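Local coordinates for protein cytochrome P450 (Zobellia galactanivorans, PDB 6G5O) that belongs to the cytochrome P450 family and holds a haem, protoporphyrin IX containing iron, in its interior, at residues Asp181-Asn186 with Met191-Leu196; Val229-Ala234 with Arg262-Leu267; Val321-Ser326 with His335-Leu340. One frame throughout, in Å; residues are numbered along the deposited sequence.

Contact 1 (Asp181-Asn186 with Met191-Leu196); sequences DRASEN and MYSVLL
Ala183 presses its methyl group into Tyr192, Ser193 and Leu196 where two consecutive helices of the cytochrome P450 fold meet, 169-185 and the short 191-196, corresponding by chain order to helices G and H. Their local axes approach to 8.9 Å at 63°, and the backbones come nearest at Ala183 and Ser193. The tight part is centred on Ala183 CB, which lies 3.8 Å from Tyr192 CB and 3.4 Å from Ser193 OG. Tyr192 gives this contact only its CB: with CG anti to its carbonyl carbon (chi1 -57°) the ring leaves toward Tyr175, Ile176 and Ile180, one to two turns earlier on the helix that carries Ala183, and toward Met214 and Phe218 of helix 207-220. Ser193 OG meets the methyl group while its polar partners are Asp190 OD1 and Gly188 N in the connecting loop. The looser side is formed by Ser184 and Leu196, both partly exposed; Ser184 OG is hydrogen-bonded to Ile180 O within its own helix. Leu196 crosses to the other helix through one branch, its CD1 lying 4.1 Å from Ala183 CB and 4.0 Å from Ser184 N.

Contact 2 (Val229-Ala234 with Arg262-Leu267); sequences VTNSIA and RYFSPL. With HEM (protoporphyrin IX containing Fe), chain C.
The buried CH-pi contact of Asn231 on Phe264 joins helix 223-238 to the C-terminal end of helix 253-264, in the protein interior, a few residues before the chain reaches the haem. Asn231 CB stands 3.4 Å from the centroid of the Phe264 ring and only 4° off its normal, so it sits over the middle of one face. The two side chains run past each other in opposite directions, and the Asn231 amide is inclined by 52° to the ring. ND2 passes 3.9 Å from Phe264 CD1, but its hydrogen bond goes to Val373 O, which holds the amide in place. At the far end of the ring, Phe264 CZ comes within 3.3 Å of Asn231 O, and Ser232 N approaches CE2 of the same ring obliquely, at 3.9 Å. In the P450 fold these segments correspond to the second part of the long central helix and to the K helix, and the latter carries the family's ExxR motif, here with Arg262 NE salt-bridged to Glu259 OE1. Helical geometry breaks at Ser265, where phi turns positive. Its OG folds back to hydrogen-bond Arg262 O, 2.7 Å away, approaching 38° out of the carbonyl plane. Arg371 ties down the same exit through hydrogen bonds to Phe264 O and Ser265 O. The chain then reaches the haem: Pro266 CD packs against methyl CMB, and Leu267 CD2 lies 3.7 Å from C3A on the side of the iron that carries the water.

Contact 3 (Val321-Ser326 with His335-Leu340); sequences VGFGFS and HARQIL. With HEM (protoporphyrin IX containing Fe), chain C.
Phe323 packs its ring between pyrrole B and the guanidinium of Arg337, with Ala336 CB alongside, in the haem-binding loop that leads into helix 333-350, the L helix of the P450 fold. The segment begins at Val321, whose O receives Gly324 N at 2.9 Å to close a type I beta turn. Gly322 follows with its O 3.4 Å from haem methyl CMB. At Phe323, CG anti to the carbonyl carbon (chi1 -69°) sends the ring toward the helix. Its CD1 and CE1 lie near C2B of the haem, CD1 at 3.8 Å; CE1 also reaches Ala336 CB at 4.4 Å. CD2 and CE2 are near Arg337, with CD2 3.7 Å from NH2 and over one face of the guanidinium, the two planes 69° apart. Phe323 is also joined by backbone hydrogen bonding to Cys330, which by family pattern is probably the thiolate ligand. Gly324, N 3.4 Å from methyl CMA, has backbone angles without room for a side chain, and haem CAA occupies that side. The extended Arg337 is salt-bridged through NE to Glu258; its guanidinium stands beyond Phe323, on the side of the haem plane away from the water, and Glu258 probably offsets part of its charge.

In the fold
Contacts 2 and 3 belong to the core, their centres 12 Å apart, and both touch the haem: 262-267 reaches it on the water side and 321-326 on the opposite one. They also meet directly, Val229 CG2 packing on Ile339 CG2 and on Leu340 CD2, which joins helix 223-238 to helix 333-350. Contact 1 is peripheral though largely buried, about 10 Å from contact 3 and about 17 Å from contact 2 at their nearest atoms, and joins two other helices. Its chemistry is apolar helix packing around an alanine methyl. Nearer the haem, phenylalanine rings take over, one under an asparagine CB, the other between porphyrin and guanidinium, with a backbone turn against the haem in contact 3.

Contact 1 (Asp181-Asn186 with Met191-Leu196)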
loop_
_atom_site.group_PDB
_atom_site.type_symbol
_atom_site.label_atom_id
_atom_site.label_comp_id
_atom_site.label_asym_id
_atom_site.label_seq_id
_atom_site.Cartn_x
_atom_site.Cartn_y
_atom_site.Cartn_z
ATOM N N ASP A 181 -21.419 14.932 -2.515
ATOM C CA ASP A 181 -22.635 15.701 -2.844
ATOM C C ASP A 181 -23.704 14.868 -3.545
ATOM O O ASP A 181 -24.871 14.941 -3.135
ATOM C CB ASP A 181 -22.319 16.973 -3.671
ATOM C CG ASP A 181 -21.602 18.070 -2.835
ATOM O OD1 ASP A 181 -21.690 18.040 -1.578
ATOM O OD2 ASP A 181 -20.934 18.961 -3.435
ATOM N N ARG A 182 -23.321 14.070 -4.555
ATOM C CA ARG A 182 -24.258 13.143 -5.208
ATOM C C ARG A 182 -24.888 12.208 -4.208
ATOM O O ARG A 182 -26.078 11.957 -4.273
ATOM C CB ARG A 182 -23.594 12.275 -6.290
ATOM C CG ARG A 182 -23.045 13.057 -7.470
ATOM C CD ARG A 182 -24.096 13.384 -8.512
ATOM N NE ARG A 182 -23.988 12.454 -9.648
ATOM C CZ ARG A 182 -23.008 12.456 -10.559
ATOM N NH1 ARG A 182 -22.017 13.345 -10.495
ATOM N NH2 ARG A 182 -23.006 11.550 -11.535
ATOM N N ALA A 183 -24.085 11.648 -3.307
ATOM C CA ALA A 183 -24.611 10.671 -2.352
ATOM C C ALA A 183 -25.461 11.318 -1.250
ATOM O O ALA A 183 -26.332 10.637 -0.740
ATOM C CB ALA A 183 -23.484 9.818 -1.752
ATOM N N SER A 184 -25.223 12.588 -0.880
ATOM C CA SER A 184 -26.151 13.272 0.080
ATOM C C SER A 184 -27.505 13.509 -0.554
ATOM O O SER A 184 -28.498 13.338 0.133
ATOM C CB SER A 184 -25.670 14.631 0.635
ATOM O OG SER A 184 -24.312 14.832 0.385
ATOM N N GLU A 185 -27.546 13.912 -1.835
ATOM C CA GLU A 185 -28.830 14.144 -2.531
ATOM C C GLU A 185 -29.585 12.828 -2.686
ATOM O O GLU A 185 -30.766 12.777 -2.396
ATOM C CB GLU A 185 -28.725 14.761 -3.954
ATOM C CG GLU A 185 -27.570 15.694 -4.334
ATOM C CD GLU A 185 -27.558 17.034 -3.622
ATOM O OE1 GLU A 185 -28.310 17.213 -2.643
ATOM O OE2 GLU A 185 -26.773 17.914 -4.045
ATOM N N ASN A 186 -28.897 11.779 -3.153
ATOM C CA ASN A 186 -29.531 10.495 -3.506
ATOM C C ASN A 186 -28.884 9.266 -2.847
ATOM O O ASN A 186 -28.227 8.493 -3.522
ATOM C CB ASN A 186 -29.467 10.312 -5.030
ATOM C CG ASN A 186 -30.156 11.422 -5.777
ATOM O OD1 ASN A 186 -29.506 12.276 -6.381
ATOM N ND2 ASN A 186 -31.473 11.432 -5.724
ATOM N N MET A 191 -19.870 3.351 -0.818
ATOM C CA MET A 191 -19.163 3.676 0.407
ATOM C C MET A 191 -19.485 5.104 0.937
ATOM O O MET A 191 -19.582 5.322 2.153
ATOM C CB MET A 191 -17.654 3.521 0.194
ATOM C CG MET A 191 -16.793 3.492 1.449
ATOM S SD MET A 191 -15.039 3.337 1.011
ATOM C CE MET A 191 -14.261 3.477 2.627
ATOM N N TYR A 192 -19.611 6.056 0.020
ATOM C CA TYR A 192 -19.977 7.444 0.341
ATOM C C TYR A 192 -21.270 7.502 1.151
ATOM O O TYR A 192 -21.343 8.134 2.215
ATOM C CB TYR A 192 -20.186 8.230 -0.927
ATOM C CG TYR A 192 -18.985 8.250 -1.859
ATOM C CD1 TYR A 192 -17.938 9.135 -1.651
ATOM C CD2 TYR A 192 -18.937 7.408 -2.973
ATOM C CE1 TYR A 192 -16.866 9.164 -2.487
ATOM C CE2 TYR A 192 -17.856 7.416 -3.842
ATOM C CZ TYR A 192 -16.830 8.283 -3.594
ATOM O OH TYR A 192 -15.774 8.331 -4.459
ATOM N N SER A 193 -22.271 6.792 0.654
ATOM C CA SER A 193 -23.596 6.768 1.272
ATOM C C SER A 193 -23.589 6.118 2.620
ATOM O O SER A 193 -24.177 6.640 3.558
ATOM C CB SER A 193 -24.586 6.037 0.366
ATOM O OG SER A 193 -24.782 6.813 -0.793
ATOM N N VAL A 194 -22.912 4.978 2.716
ATOM C CA VAL A 194 -22.733 4.308 3.979
ATOM C C VAL A 194 -22.014 5.182 5.020
ATOM O O VAL A 194 -22.359 5.139 6.173
ATOM C CB VAL A 194 -21.932 2.999 3.825
ATOM C CG1 VAL A 194 -21.652 2.381 5.190
ATOM C CG2 VAL A 194 -22.718 2.002 2.969
ATOM N N LEU A 195 -20.962 5.884 4.623
ATOM C CA LEU A 195 -20.229 6.718 5.556
ATOM C C LEU A 195 -21.103 7.885 6.065
ATOM O O LEU A 195 -21.141 8.113 7.276
ATOM C CB LEU A 195 -18.921 7.224 4.945
ATOM C CG LEU A 195 -17.828 6.161 4.723
ATOM C CD1 LEU A 195 -16.626 6.805 4.082
ATOM C CD2 LEU A 195 -17.404 5.520 6.027
ATOM N N LEU A 196 -21.855 8.516 5.159
ATOM C CA LEU A 196 -22.742 9.628 5.521
ATOM C C LEU A 196 -23.843 9.226 6.483
ATOM O O LEU A 196 -24.320 10.049 7.239
ATOM C CB LEU A 196 -23.367 10.278 4.274
ATOM C CG LEU A 196 -22.361 11.060 3.436
ATOM C CD1 LEU A 196 -22.880 11.247 2.015
ATOM C CD2 LEU A 196 -22.071 12.398 4.092
#

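Contact 2 (Val229-Ala234 with Arg262-Leu267)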
loop_
_atom_site.group_PDB
_atom_site.type_symbol
_atom_site.label_atom_id
_atom_site.label_comp_id
_atom_site.label_asym_id
_atom_site.label_seq_id
_atom_site.Cartn_x
_atom_site.Cartn_y
_atom_site.Cartn_z
ATOM N N VAL A 229 1.421 -5.497 -7.554
ATOM C CA VAL A 229 0.984 -6.336 -8.671
ATOM C C VAL A 229 2.104 -6.464 -9.709
ATOM O O VAL A 229 2.411 -7.562 -10.188
ATOM C CB VAL A 229 -0.314 -5.793 -9.305
ATOM C CG1 VAL A 229 -0.609 -6.425 -10.651
ATOM C CG2 VAL A 229 -1.481 -6.046 -8.372
ATOM N N THR A 230 2.721 -5.331 -10.015
ATOM C CA THR A 230 3.745 -5.251 -11.052
ATOM C C THR A 230 5.009 -6.007 -10.601
ATOM O O THR A 230 5.536 -6.838 -11.358
ATOM C CB THR A 230 4.067 -3.800 -11.392
ATOM O OG1 THR A 230 2.875 -3.161 -11.865
ATOM C CG2 THR A 230 5.135 -3.717 -12.492
ATOM N N ASN A 231 5.442 -5.765 -9.354
ATOM C CA ASN A 231 6.601 -6.439 -8.796
ATOM C C ASN A 231 6.430 -7.961 -8.715
ATOM O O ASN A 231 7.413 -8.706 -8.917
ATOM C CB ASN A 231 6.996 -5.842 -7.453
ATOM C CG ASN A 231 7.555 -4.418 -7.580
ATOM O OD1 ASN A 231 7.848 -3.976 -8.680
ATOM N ND2 ASN A 231 7.674 -3.685 -6.459
ATOM N N SER A 232 5.205 -8.420 -8.464
ATOM C CA SER A 232 4.927 -9.838 -8.394
ATOM C C SER A 232 5.095 -10.539 -9.742
ATOM O O SER A 232 5.560 -11.688 -9.815
ATOM C CB SER A 232 3.523 -10.077 -7.865
ATOM O OG SER A 232 3.436 -9.545 -6.548
ATOM N N ILE A 233 4.665 -9.876 -10.802
ATOM C CA ILE A 233 4.726 -10.478 -12.124
ATOM C C ILE A 233 6.190 -10.513 -12.584
ATOM O O ILE A 233 6.675 -11.546 -13.082
ATOM C CB ILE A 233 3.835 -9.709 -13.114
ATOM C CG1 ILE A 233 2.359 -9.913 -12.737
ATOM C CG2 ILE A 233 4.067 -10.188 -14.536
ATOM C CD1 ILE A 233 1.484 -8.793 -13.275
ATOM N N ALA A 234 6.902 -9.413 -12.379
ATOM C CA ALA A 234 8.334 -9.396 -12.621
ATOM C C ALA A 234 9.033 -10.579 -11.954
ATOM O O ALA A 234 9.780 -11.347 -12.617
ATOM C CB ALA A 234 8.937 -8.113 -12.108
ATOM N N ARG A 262 6.420 -8.257 2.374
ATOM C CA ARG A 262 7.654 -8.007 3.140
ATOM C C ARG A 262 8.805 -7.478 2.262
ATOM O O ARG A 262 9.440 -6.448 2.544
ATOM C CB ARG A 262 8.151 -9.314 3.807
ATOM C CG ARG A 262 9.367 -9.130 4.713
ATOM C CD ARG A 262 10.015 -10.458 5.094
ATOM N NE ARG A 262 10.613 -11.155 3.944
ATOM C CZ ARG A 262 11.814 -10.881 3.463
ATOM N NH1 ARG A 262 12.555 -9.940 4.028
ATOM N NH2 ARG A 262 12.256 -11.527 2.405
ATOM N N TYR A 263 9.089 -8.261 1.234
ATOM C CA TYR A 263 10.215 -8.036 0.403
ATOM C C TYR A 263 10.004 -6.793 -0.428
ATOM O O TYR A 263 10.894 -5.959 -0.485
ATOM C CB TYR A 263 10.482 -9.225 -0.511
ATOM C CG TYR A 263 11.669 -9.012 -1.420
ATOM C CD1 TYR A 263 12.958 -9.201 -0.964
ATOM C CD2 TYR A 263 11.490 -8.678 -2.760
ATOM C CE1 TYR A 263 14.053 -9.024 -1.814
ATOM C CE2 TYR A 263 12.562 -8.509 -3.625
ATOM C CZ TYR A 263 13.848 -8.669 -3.136
ATOM O OH TYR A 263 14.920 -8.481 -3.968
ATOM N N PHE A 264 8.854 -6.656 -1.083
ATOM C CA PHE A 264 8.603 -5.435 -1.877
ATOM C C PHE A 264 8.311 -4.172 -1.069
ATOM O O PHE A 264 8.650 -3.081 -1.499
ATOM C CB PHE A 264 7.505 -5.652 -2.857
ATOM C CG PHE A 264 7.795 -6.735 -3.847
ATOM C CD1 PHE A 264 9.000 -6.786 -4.513
ATOM C CD2 PHE A 264 6.837 -7.658 -4.162
ATOM C CE1 PHE A 264 9.267 -7.773 -5.441
ATOM C CE2 PHE A 264 7.115 -8.643 -5.097
ATOM C CZ PHE A 264 8.324 -8.716 -5.704
ATOM N N SER A 265 7.715 -4.330 0.102
ATOM C CA SER A 265 7.379 -3.193 0.999
ATOM C C SER A 265 6.952 -1.943 0.244
ATOM O O SER A 265 7.561 -0.900 0.355
ATOM C CB SER A 265 8.525 -2.913 1.978
ATOM O OG SER A 265 8.637 -3.930 2.991
ATOM N N PRO A 266 5.855 -2.053 -0.515
ATOM C CA PRO A 266 5.423 -1.013 -1.444
ATOM C C PRO A 266 5.157 0.344 -0.820
ATOM O O PRO A 266 5.293 1.350 -1.522
ATOM C CB PRO A 266 4.167 -1.604 -2.068
ATOM C CG PRO A 266 4.211 -3.056 -1.756
ATOM C CD PRO A 266 4.864 -3.140 -0.436
ATOM N N LEU A 267 4.834 0.400 0.465
ATOM C CA LEU A 267 4.916 1.679 1.184
ATOM C C LEU A 267 6.211 1.706 1.987
ATOM O O LEU A 267 6.345 1.062 3.035
ATOM C CB LEU A 267 3.709 1.928 2.098
ATOM C CG LEU A 267 3.613 3.317 2.775
ATOM C CD1 LEU A 267 3.659 4.435 1.763
ATOM C CD2 LEU A 267 2.318 3.455 3.539
HETATM C CHA HEM C . -2.353 2.269 6.436
HETATM C CHB HEM C . 0.604 -0.188 3.512
HETATM C CHC HEM C . -3.033 -0.998 0.461
HETATM C CHD HEM C . -5.800 1.944 3.030
HETATM C C1A HEM C . -1.243 1.647 5.909
HETATM C C2A HEM C . 0.042 1.609 6.526
HETATM C C3A HEM C . 0.832 0.923 5.714
HETATM C C4A HEM C . 0.097 0.529 4.573
HETATM C CMA HEM C . 2.267 0.629 6.001
HETATM C CAA HEM C . 0.476 2.169 7.879
HETATM C CBA HEM C . 0.630 3.679 7.785
HETATM C CGA HEM C . 0.962 4.282 9.131
HETATM O O1A HEM C . 0.716 5.469 9.325
HETATM O O2A HEM C . 1.459 3.629 10.067
HETATM C C1B HEM C . -0.136 -0.621 2.430
HETATM C C2B HEM C . 0.397 -1.510 1.475
HETATM C C3B HEM C . -0.618 -1.742 0.575
HETATM C C4B HEM C . -1.787 -0.953 1.077
HETATM C CMB HEM C . 1.801 -2.031 1.429
HETATM C CAB HEM C . -0.729 -2.594 -0.607
HETATM C CBB HEM C . 0.141 -3.514 -0.977
HETATM C C1C HEM C . -4.120 -0.278 0.882
HETATM C C2C HEM C . -5.316 -0.141 0.179
HETATM C C3C HEM C . -6.094 0.746 0.880
HETATM C C4C HEM C . -5.348 1.113 2.030
HETATM C CMC HEM C . -5.695 -0.833 -1.092
HETATM C CAC HEM C . -7.460 1.195 0.578
HETATM C CBC HEM C . -8.217 0.856 -0.461
HETATM C C1D HEM C . -5.074 2.211 4.202
HETATM C C2D HEM C . -5.645 3.003 5.306
HETATM C C3D HEM C . -4.711 3.084 6.269
HETATM C C4D HEM C . -3.544 2.384 5.721
HETATM C CMD HEM C . -7.035 3.540 5.334
HETATM C CAD HEM C . -4.842 3.796 7.603
HETATM C CBD HEM C . -5.192 2.899 8.801
HETATM C CGD HEM C . -5.370 3.741 10.080
HETATM O O1D HEM C . -4.965 4.956 10.126
HETATM O O2D HEM C . -5.924 3.272 11.132
HETATM N NA HEM C . -1.180 1.014 4.678
HETATM N NB HEM C . -1.404 -0.312 2.157
HETATM N NC HEM C . -4.125 0.501 1.984
HETATM N ND HEM C . -3.833 1.870 4.515
HETATM FE FE HEM C . -2.668 0.826 3.414
HETATM O O HOH W 1 -1.731 2.556 2.322
#

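Contact 3 (Val321-Ser326 with His335-Leu340)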
loop_
_atom_site.group_PDB
_atom_site.type_symbol
_atom_site.label_atom_id
_atom_site.label_comp_id
_atom_site.label_asym_id
_atom_site.label_seq_id
_atom_site.Cartn_x
_atom_site.Cartn_y
_atom_site.Cartn_z
ATOM N N VAL A 321 6.321 -5.824 8.671
ATOM C CA VAL A 321 5.587 -4.612 8.935
ATOM C C VAL A 321 5.255 -3.854 7.632
ATOM O O VAL A 321 5.045 -2.649 7.657
ATOM C CB VAL A 321 6.381 -3.722 9.934
ATOM C CG1 VAL A 321 6.333 -4.304 11.317
ATOM C CG2 VAL A 321 7.821 -3.580 9.519
ATOM N N GLY A 322 5.204 -4.572 6.506
ATOM C CA GLY A 322 4.710 -4.048 5.235
ATOM C C GLY A 322 3.347 -3.370 5.259
ATOM O O GLY A 322 3.145 -2.428 4.498
ATOM N N PHE A 323 2.451 -3.809 6.161
ATOM C CA PHE A 323 1.120 -3.234 6.372
ATOM C C PHE A 323 1.084 -2.463 7.694
ATOM O O PHE A 323 0.022 -2.293 8.291
ATOM C CB PHE A 323 -0.013 -4.309 6.402
ATOM C CG PHE A 323 -0.281 -4.975 5.068
ATOM C CD1 PHE A 323 -0.655 -4.232 3.966
ATOM C CD2 PHE A 323 -0.173 -6.352 4.915
ATOM C CE1 PHE A 323 -0.892 -4.841 2.749
ATOM C CE2 PHE A 323 -0.427 -6.977 3.687
ATOM C CZ PHE A 323 -0.790 -6.212 2.606
ATOM N N GLY A 324 2.221 -2.012 8.160
ATOM C CA GLY A 324 2.262 -1.226 9.383
ATOM C C GLY A 324 2.309 -2.103 10.614
ATOM O O GLY A 324 2.555 -3.310 10.518
ATOM N N PHE A 325 2.083 -1.488 11.752
ATOM C CA PHE A 325 2.127 -2.176 13.034
ATOM C C PHE A 325 1.301 -1.391 14.038
ATOM O O PHE A 325 1.309 -0.166 14.023
ATOM C CB PHE A 325 3.577 -2.332 13.565
ATOM C CG PHE A 325 3.696 -3.215 14.791
ATOM C CD1 PHE A 325 3.448 -4.585 14.716
ATOM C CD2 PHE A 325 4.008 -2.659 16.049
ATOM C CE1 PHE A 325 3.510 -5.398 15.848
ATOM C CE2 PHE A 325 4.069 -3.469 17.189
ATOM C CZ PHE A 325 3.825 -4.839 17.087
ATOM N N SER A 326 0.587 -2.122 14.881
ATOM C CA SER A 326 -0.228 -1.588 15.967
ATOM C C SER A 326 -1.345 -0.712 15.399
ATOM O O SER A 326 -1.960 -1.062 14.360
ATOM C CB SER A 326 0.676 -0.861 16.989
ATOM O OG SER A 326 -0.057 -0.395 18.120
ATOM N N HIS A 335 -8.334 -6.292 1.330
ATOM C CA HIS A 335 -8.548 -6.080 -0.106
ATOM C C HIS A 335 -7.311 -6.455 -0.932
ATOM O O HIS A 335 -7.375 -7.238 -1.933
ATOM C CB HIS A 335 -8.911 -4.598 -0.332
ATOM C CG HIS A 335 -9.194 -4.252 -1.752
ATOM N ND1 HIS A 335 -10.277 -4.766 -2.443
ATOM C CD2 HIS A 335 -8.538 -3.444 -2.612
ATOM C CE1 HIS A 335 -10.247 -4.300 -3.673
ATOM N NE2 HIS A 335 -9.209 -3.493 -3.798
ATOM N N ALA A 336 -6.173 -5.935 -0.474
ATOM C CA ALA A 336 -4.903 -6.137 -1.146
ATOM C C ALA A 336 -4.491 -7.609 -1.175
ATOM O O ALA A 336 -4.000 -8.131 -2.200
ATOM C CB ALA A 336 -3.838 -5.319 -0.461
ATOM N N ARG A 337 -4.641 -8.267 -0.027
ATOM C CA ARG A 337 -4.324 -9.673 0.044
ATOM C C ARG A 337 -5.158 -10.526 -0.907
ATOM O O ARG A 337 -4.652 -11.487 -1.491
ATOM C CB ARG A 337 -4.523 -10.198 1.452
ATOM C CG ARG A 337 -3.409 -9.825 2.394
ATOM C CD ARG A 337 -3.845 -10.139 3.822
ATOM N NE ARG A 337 -2.741 -9.951 4.725
ATOM C CZ ARG A 337 -2.815 -9.381 5.923
ATOM N NH1 ARG A 337 -3.957 -8.921 6.415
ATOM N NH2 ARG A 337 -1.699 -9.258 6.613
ATOM N N GLN A 338 -6.435 -10.208 -1.039
ATOM C CA GLN A 338 -7.274 -10.968 -1.946
ATOM C C GLN A 338 -6.873 -10.750 -3.405
ATOM O O GLN A 338 -6.876 -11.710 -4.231
ATOM C CB GLN A 338 -8.730 -10.637 -1.777
ATOM C CG GLN A 338 -9.382 -10.887 -0.437
ATOM C CD GLN A 338 -8.777 -11.994 0.365
ATOM O OE1 GLN A 338 -8.684 -13.122 -0.091
ATOM N NE2 GLN A 338 -8.367 -11.665 1.608
ATOM N N ILE A 339 -6.532 -9.502 -3.729
ATOM C CA ILE A 339 -6.054 -9.192 -5.070
ATOM C C ILE A 339 -4.866 -10.089 -5.400
ATOM O O ILE A 339 -4.835 -10.747 -6.425
ATOM C CB ILE A 339 -5.589 -7.722 -5.181
ATOM C CG1 ILE A 339 -6.804 -6.809 -5.413
ATOM C CG2 ILE A 339 -4.636 -7.538 -6.338
ATOM C CD1 ILE A 339 -6.495 -5.343 -5.298
ATOM N N LEU A 340 -3.889 -10.091 -4.509
ATOM C CA LEU A 340 -2.653 -10.792 -4.742
ATOM C C LEU A 340 -2.760 -12.322 -4.674
ATOM O O LEU A 340 -2.079 -12.991 -5.488
ATOM C CB LEU A 340 -1.584 -10.263 -3.780
ATOM C CG LEU A 340 -1.200 -8.811 -4.010
ATOM C CD1 LEU A 340 -0.340 -8.287 -2.879
ATOM C CD2 LEU A 340 -0.460 -8.655 -5.349
HETATM C CHA HEM C . -2.353 2.269 6.436
HETATM C CHB HEM C . 0.604 -0.188 3.512
HETATM C CHC HEM C . -3.033 -0.998 0.461
HETATM C CHD HEM C . -5.800 1.944 3.030
HETATM C C1A HEM C . -1.243 1.647 5.909
HETATM C C2A HEM C . 0.042 1.609 6.526
HETATM C C3A HEM C . 0.832 0.923 5.714
HETATM C C4A HEM C . 0.097 0.529 4.573
HETATM C CMA HEM C . 2.267 0.629 6.001
HETATM C CAA HEM C . 0.476 2.169 7.879
HETATM C CBA HEM C . 0.630 3.679 7.785
HETATM C CGA HEM C . 0.962 4.282 9.131
HETATM O O1A HEM C . 0.716 5.469 9.325
HETATM O O2A HEM C . 1.459 3.629 10.067
HETATM C C1B HEM C . -0.136 -0.621 2.430
HETATM C C2B HEM C . 0.397 -1.510 1.475
HETATM C C3B HEM C . -0.618 -1.742 0.575
HETATM C C4B HEM C . -1.787 -0.953 1.077
HETATM C CMB HEM C . 1.801 -2.031 1.429
HETATM C CAB HEM C . -0.729 -2.594 -0.607
HETATM C CBB HEM C . 0.141 -3.514 -0.977
HETATM C C1C HEM C . -4.120 -0.278 0.882
HETATM C C2C HEM C . -5.316 -0.141 0.179
HETATM C C3C HEM C . -6.094 0.746 0.880
HETATM C C4C HEM C . -5.348 1.113 2.030
HETATM C CMC HEM C . -5.695 -0.833 -1.092
HETATM C CAC HEM C . -7.460 1.195 0.578
HETATM C CBC HEM C . -8.217 0.856 -0.461
HETATM C C1D HEM C . -5.074 2.211 4.202
HETATM C C2D HEM C . -5.645 3.003 5.306
HETATM C C3D HEM C . -4.711 3.084 6.269
HETATM C C4D HEM C . -3.544 2.384 5.721
HETATM C CMD HEM C . -7.035 3.540 5.334
HETATM C CAD HEM C . -4.842 3.796 7.603
HETATM C CBD HEM C . -5.192 2.899 8.801
HETATM C CGD HEM C . -5.370 3.741 10.080
HETATM O O1D HEM C . -4.965 4.956 10.126
HETATM O O2D HEM C . -5.924 3.272 11.132
HETATM N NA HEM C . -1.180 1.014 4.678
HETATM N NB HEM C . -1.404 -0.312 2.157
HETATM N NC HEM C . -4.125 0.501 1.984
HETATM N ND HEM C . -3.833 1.870 4.515
HETATM FE FE HEM C . -2.668 0.826 3.414
HETATM O O HOH W 1 -1.731 2.556 2.322
#